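Local coordinates for protein Bug27 (Bordetella pertussis, PDB 2QPQ), which probably captures small solutes in the periplasm as a Venus-flytrap binding protein of the Bug family, at residues 6-18 and 33-47. Sequence-based numbering, arbitrary orientation.
Sequences PNKPLDIIVTFPP and LTESLGQTAVVENRP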
loop_
_atom_site.group_PDB
_atom_site.type_symbol
_atom_site.label_atom_id
_atom_site.label_comp_id
_atom_site.label_asym_id
_atom_site.label_seq_id
_atom_site.Cartn_x
_atom_site.Cartn_y
_atom_site.Cartn_z
ATOM N N PRO A 6 14.251 -24.693 -5.907
ATOM C CA PRO A 6 12.786 -24.898 -6.035
ATOM C C PRO A 6 12.336 -26.275 -6.642
ATOM O O PRO A 6 12.461 -26.467 -7.842
ATOM C CB PRO A 6 12.326 -23.698 -6.895
ATOM C CG PRO A 6 13.553 -22.798 -7.092
ATOM C CD PRO A 6 14.776 -23.623 -6.777
ATOM N N ASN A 7 11.787 -27.195 -5.834
ATOM C CA ASN A 7 11.479 -28.595 -6.273
ATOM C C ASN A 7 10.013 -29.088 -6.111
ATOM O O ASN A 7 9.675 -30.264 -6.394
ATOM C CB ASN A 7 12.446 -29.596 -5.603
ATOM C CG ASN A 7 12.294 -29.665 -4.077
ATOM O OD1 ASN A 7 11.232 -29.385 -3.505
ATOM N ND2 ASN A 7 13.368 -30.084 -3.408
ATOM N N LYS A 8 9.167 -28.200 -5.597
ATOM C CA LYS A 8 7.732 -28.369 -5.584
ATOM C C LYS A 8 7.208 -26.944 -5.838
ATOM O O LYS A 8 8.015 -25.989 -5.921
ATOM C CB LYS A 8 7.249 -28.934 -4.228
ATOM C CG LYS A 8 7.516 -28.015 -3.044
ATOM C CD LYS A 8 7.228 -28.679 -1.710
ATOM C CE LYS A 8 7.251 -27.647 -0.602
ATOM N NZ LYS A 8 7.320 -28.287 0.749
ATOM N N PRO A 9 5.872 -26.794 -6.010
ATOM C CA PRO A 9 5.313 -25.455 -6.205
ATOM C C PRO A 9 5.708 -24.520 -5.057
ATOM O O PRO A 9 5.917 -24.981 -3.941
ATOM C CB PRO A 9 3.805 -25.694 -6.171
ATOM C CG PRO A 9 3.628 -27.127 -6.624
ATOM C CD PRO A 9 4.836 -27.848 -6.074
ATOM N N LEU A 10 5.844 -23.235 -5.361
ATOM C CA LEU A 10 5.815 -22.196 -4.337
ATOM C C LEU A 10 4.352 -21.912 -3.990
ATOM O O LEU A 10 3.437 -22.173 -4.772
ATOM C CB LEU A 10 6.524 -20.916 -4.805
ATOM C CG LEU A 10 8.043 -20.740 -4.831
ATOM C CD1 LEU A 10 8.861 -21.966 -5.127
ATOM C CD2 LEU A 10 8.370 -19.593 -5.791
ATOM N N ASP A 11 4.135 -21.417 -2.785
ATOM C CA ASP A 11 2.801 -21.073 -2.323
ATOM C C ASP A 11 2.909 -19.611 -1.909
ATOM O O ASP A 11 3.600 -19.292 -0.968
ATOM C CB ASP A 11 2.461 -21.954 -1.129
ATOM C CG ASP A 11 1.045 -21.730 -0.609
ATOM O OD1 ASP A 11 0.197 -21.152 -1.360
ATOM O OD2 ASP A 11 0.772 -22.160 0.538
ATOM N N ILE A 12 2.288 -18.722 -2.672
ATOM C CA ILE A 12 2.401 -17.293 -2.430
ATOM C C ILE A 12 1.062 -16.903 -1.820
ATOM O O ILE A 12 0.012 -17.053 -2.463
ATOM C CB ILE A 12 2.659 -16.513 -3.744
ATOM C CG1 ILE A 12 4.024 -16.887 -4.351
ATOM C CG2 ILE A 12 2.574 -14.991 -3.540
ATOM C CD1 ILE A 12 4.213 -16.275 -5.752
ATOM N N ILE A 13 1.104 -16.422 -0.584
ATOM C CA ILE A 13 -0.134 -16.125 0.150
ATOM C C ILE A 13 -0.331 -14.635 0.092
ATOM O O ILE A 13 0.530 -13.862 0.536
ATOM C CB ILE A 13 -0.081 -16.619 1.634
ATOM C CG1 ILE A 13 0.217 -18.144 1.762
ATOM C CG2 ILE A 13 -1.372 -16.200 2.367
ATOM C CD1 ILE A 13 -0.725 -19.032 1.001
ATOM N N VAL A 14 -1.428 -14.213 -0.534
ATOM C CA VAL A 14 -1.692 -12.788 -0.701
ATOM C C VAL A 14 -2.570 -12.271 0.450
ATOM O O VAL A 14 -3.587 -12.870 0.742
ATOM C CB VAL A 14 -2.368 -12.486 -2.063
ATOM C CG1 VAL A 14 -2.352 -10.999 -2.309
ATOM C CG2 VAL A 14 -1.658 -13.222 -3.200
ATOM N N THR A 15 -2.170 -11.148 1.046
ATOM C CA THR A 15 -2.785 -10.609 2.272
ATOM C C THR A 15 -4.001 -9.769 1.948
ATOM O O THR A 15 -4.709 -9.340 2.840
ATOM C CB THR A 15 -1.797 -9.687 3.031
ATOM O OG1 THR A 15 -1.214 -8.745 2.107
ATOM C CG2 THR A 15 -0.708 -10.511 3.747
ATOM N N PHE A 16 -4.247 -9.538 0.667
ATOM C CA PHE A 16 -5.401 -8.726 0.237
ATOM C C PHE A 16 -6.189 -9.437 -0.841
ATOM O O PHE A 16 -5.671 -10.349 -1.502
ATOM C CB PHE A 16 -4.952 -7.292 -0.143
ATOM C CG PHE A 16 -4.790 -6.406 1.066
ATOM C CD1 PHE A 16 -3.646 -6.504 1.872
ATOM C CD2 PHE A 16 -5.823 -5.572 1.479
ATOM C CE1 PHE A 16 -3.519 -5.753 3.042
ATOM C CE2 PHE A 16 -5.709 -4.820 2.641
ATOM C CZ PHE A 16 -4.554 -4.909 3.423
ATOM N N PRO A 17 -7.463 -9.045 -1.015
ATOM C CA PRO A 17 -8.241 -9.811 -1.954
ATOM C C PRO A 17 -8.006 -9.449 -3.435
ATOM O O PRO A 17 -7.398 -8.418 -3.734
ATOM C CB PRO A 17 -9.695 -9.526 -1.510
ATOM C CG PRO A 17 -9.681 -8.287 -0.798
ATOM C CD PRO A 17 -8.254 -7.971 -0.368
ATOM N N PRO A 18 -8.500 -10.294 -4.363
ATOM C CA PRO A 18 -8.450 -9.882 -5.777
ATOM C C PRO A 18 -9.074 -8.518 -6.026
ATOM O O PRO A 18 -10.019 -8.127 -5.327
ATOM C CB PRO A 18 -9.257 -10.964 -6.472
ATOM C CG PRO A 18 -8.995 -12.170 -5.607
ATOM C CD PRO A 18 -9.124 -11.622 -4.214
ATOM N N LEU A 33 7.068 -16.512 -12.792
ATOM C CA LEU A 33 7.868 -17.368 -11.930
ATOM C C LEU A 33 7.583 -18.829 -12.270
ATOM O O LEU A 33 8.504 -19.632 -12.287
ATOM C CB LEU A 33 7.531 -17.095 -10.464
ATOM C CG LEU A 33 8.628 -16.902 -9.423
ATOM C CD1 LEU A 33 9.741 -15.962 -9.879
ATOM C CD2 LEU A 33 8.009 -16.424 -8.090
ATOM N N THR A 34 6.310 -19.161 -12.527
ATOM C CA THR A 34 5.915 -20.507 -12.983
ATOM C C THR A 34 6.671 -20.879 -14.271
ATOM O O THR A 34 7.234 -21.973 -14.388
ATOM C CB THR A 34 4.382 -20.615 -13.192
ATOM O OG1 THR A 34 3.712 -20.547 -11.924
ATOM C CG2 THR A 34 3.997 -21.928 -13.894
ATOM N N GLU A 35 6.665 -19.944 -15.219
ATOM C CA GLU A 35 7.422 -20.063 -16.465
ATOM C C GLU A 35 8.903 -20.350 -16.201
ATOM O O GLU A 35 9.394 -21.431 -16.541
ATOM C CB GLU A 35 7.260 -18.791 -17.301
ATOM C CG GLU A 35 5.847 -18.540 -17.807
ATOM C CD GLU A 35 5.773 -17.380 -18.798
ATOM O OE1 GLU A 35 6.855 -16.925 -19.265
ATOM O OE2 GLU A 35 4.631 -16.927 -19.108
ATOM N N SER A 36 9.609 -19.398 -15.584
ATOM C CA SER A 36 10.967 -19.645 -15.121
ATOM C C SER A 36 10.967 -20.683 -14.000
ATOM O O SER A 36 9.900 -21.063 -13.508
ATOM C CB SER A 36 11.616 -18.343 -14.659
ATOM O OG SER A 36 12.263 -17.729 -15.752
ATOM N N LEU A 37 12.152 -21.151 -13.612
ATOM C CA LEU A 37 12.329 -22.145 -12.510
ATOM C C LEU A 37 11.353 -23.365 -12.356
ATOM O O LEU A 37 11.539 -24.179 -11.473
ATOM C CB LEU A 37 12.678 -21.463 -11.154
ATOM C CG LEU A 37 12.473 -19.963 -10.842
ATOM C CD1 LEU A 37 12.531 -19.676 -9.347
ATOM C CD2 LEU A 37 13.511 -19.095 -11.560
ATOM N N GLY A 38 10.344 -23.497 -13.212
ATOM C CA GLY A 38 9.754 -24.813 -13.523
ATOM C C GLY A 38 8.771 -25.530 -12.605
ATOM O O GLY A 38 8.547 -26.753 -12.746
ATOM N N GLN A 39 8.171 -24.782 -11.680
ATOM C CA GLN A 39 7.125 -25.290 -10.792
ATOM C C GLN A 39 6.100 -24.163 -10.646
ATOM O O GLN A 39 6.446 -22.992 -10.809
ATOM C CB GLN A 39 7.706 -25.677 -9.427
ATOM C CG GLN A 39 8.655 -26.907 -9.435
ATOM C CD GLN A 39 7.915 -28.239 -9.315
ATOM O OE1 GLN A 39 6.769 -28.281 -8.874
ATOM N NE2 GLN A 39 8.577 -29.332 -9.699
ATOM N N THR A 40 4.849 -24.532 -10.377
ATOM C CA THR A 40 3.760 -23.581 -10.242
ATOM C C THR A 40 4.002 -22.761 -8.995
ATOM O O THR A 40 4.214 -23.321 -7.908
ATOM C CB THR A 40 2.396 -24.290 -10.047
ATOM O OG1 THR A 40 2.245 -25.358 -10.996
ATOM C CG2 THR A 40 1.232 -23.294 -10.193
ATOM N N ALA A 41 4.020 -21.445 -9.148
ATOM C CA ALA A 41 3.905 -20.562 -8.017
ATOM C C ALA A 41 2.415 -20.395 -7.812
ATOM O O ALA A 41 1.785 -19.539 -8.464
ATOM C CB ALA A 41 4.552 -19.232 -8.346
ATOM N N VAL A 42 1.833 -21.226 -6.958
ATOM C CA VAL A 42 0.411 -21.116 -6.648
ATOM C C VAL A 42 0.171 -19.828 -5.855
ATOM O O VAL A 42 0.777 -19.607 -4.805
ATOM C CB VAL A 42 -0.103 -22.314 -5.828
ATOM C CG1 VAL A 42 -1.613 -22.112 -5.433
ATOM C CG2 VAL A 42 0.162 -23.670 -6.559
ATOM N N VAL A 43 -0.737 -18.997 -6.347
ATOM C CA VAL A 43 -1.090 -17.760 -5.667
ATOM C C VAL A 43 -2.459 -17.919 -5.034
ATOM O O VAL A 43 -3.418 -18.349 -5.690
ATOM C CB VAL A 43 -1.050 -16.573 -6.648
ATOM C CG1 VAL A 43 -1.638 -15.283 -6.032
ATOM C CG2 VAL A 43 0.384 -16.371 -7.160
ATOM N N GLU A 44 -2.559 -17.618 -3.746
ATOM C CA GLU A 44 -3.836 -17.724 -3.091
ATOM C C GLU A 44 -4.088 -16.522 -2.177
ATOM O O GLU A 44 -3.169 -15.981 -1.591
ATOM C CB GLU A 44 -3.943 -19.076 -2.372
ATOM C CG GLU A 44 -2.856 -19.331 -1.397
ATOM C CD GLU A 44 -3.068 -20.628 -0.630
ATOM O OE1 GLU A 44 -4.218 -20.908 -0.184
ATOM O OE2 GLU A 44 -2.085 -21.352 -0.441
ATOM N N ASN A 45 -5.320 -16.053 -2.114
ATOM C CA ASN A 45 -5.633 -14.921 -1.250
ATOM C C ASN A 45 -6.085 -15.444 0.090
ATOM O O ASN A 45 -6.946 -16.309 0.144
ATOM C CB ASN A 45 -6.715 -14.004 -1.860
ATOM C CG ASN A 45 -6.341 -13.513 -3.238
ATOM O OD1 ASN A 45 -5.714 -12.452 -3.399
ATOM N ND2 ASN A 45 -6.688 -14.282 -4.231
ATOM N N ARG A 46 -5.464 -14.932 1.158
ATOM C CA ARG A 46 -5.898 -15.198 2.521
ATOM C C ARG A 46 -6.003 -13.869 3.246
ATOM O O ARG A 46 -5.133 -13.547 4.056
ATOM C CB ARG A 46 -4.890 -16.146 3.216
ATOM C CG ARG A 46 -4.671 -17.458 2.463
ATOM C CD ARG A 46 -5.818 -18.474 2.715
ATOM N NE ARG A 46 -5.270 -19.774 2.431
ATOM C CZ ARG A 46 -5.206 -20.816 3.241
ATOM N NH1 ARG A 46 -5.723 -20.821 4.463
ATOM N NH2 ARG A 46 -4.610 -21.879 2.773
ATOM N N PRO A 47 -7.040 -13.054 2.923
ATOM C CA PRO A 47 -7.077 -11.660 3.331
ATOM C C PRO A 47 -7.680 -11.315 4.701
ATOM O O PRO A 47 -7.710 -10.164 5.080
ATOM C CB PRO A 47 -7.895 -11.031 2.217
ATOM C CG PRO A 47 -8.849 -12.096 1.818
ATOM C CD PRO A 47 -8.230 -13.401 2.113
HETATM O O HOH W 1 -6.844 -7.843 3.770
#
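Strands 10-14 and 41-45 run parallel, Leu10 beside Ala41 through Val14 beside Asn45, with their axes at 22°. Ile12 N donates to Val42 O at 2.8 Å, almost straight, and Ile12 O accepts from Glu44 N. Val14 repeats this with Glu44 O and Arg46 N, whereas the first rung, Leu10 N to Thr40 O, is weak. Past the strands, one water donates to both Thr15 O and Pro47 O.

Helix 21-35 makes the crossover of this beta-alpha-beta unit, and strand 67-72 pairs parallel with 10-14 on its other edge. On the face carrying Ile12, Ile12 CD1 lies 3.9 Å from Ala41 CB, and Val14 CG2 meets Val43 CG1 at 3.5 Å. Leu10 CD2 touches Leu33 CD2, the side chains crossing nearly at right angles.

The face carrying Asp11, Ile13, Val42 and Glu44 mixes acidic and apolar side chains. Asp11 OD1 and Glu44 OE2 are 2.5 Å apart, close enough that one acid probably holds a proton; Asp11 OD2 forms a salt bridge with Arg61. Glu44 CG sits between its backbone N and carbonyl carbon (chi1 56°), and the extended chain runs alongside Ile13. Arg46 grips Glu44 OE1 side-on through NE and NH2, both from one carboxylate face, while Arg46 CG packs on Ile13 CG2.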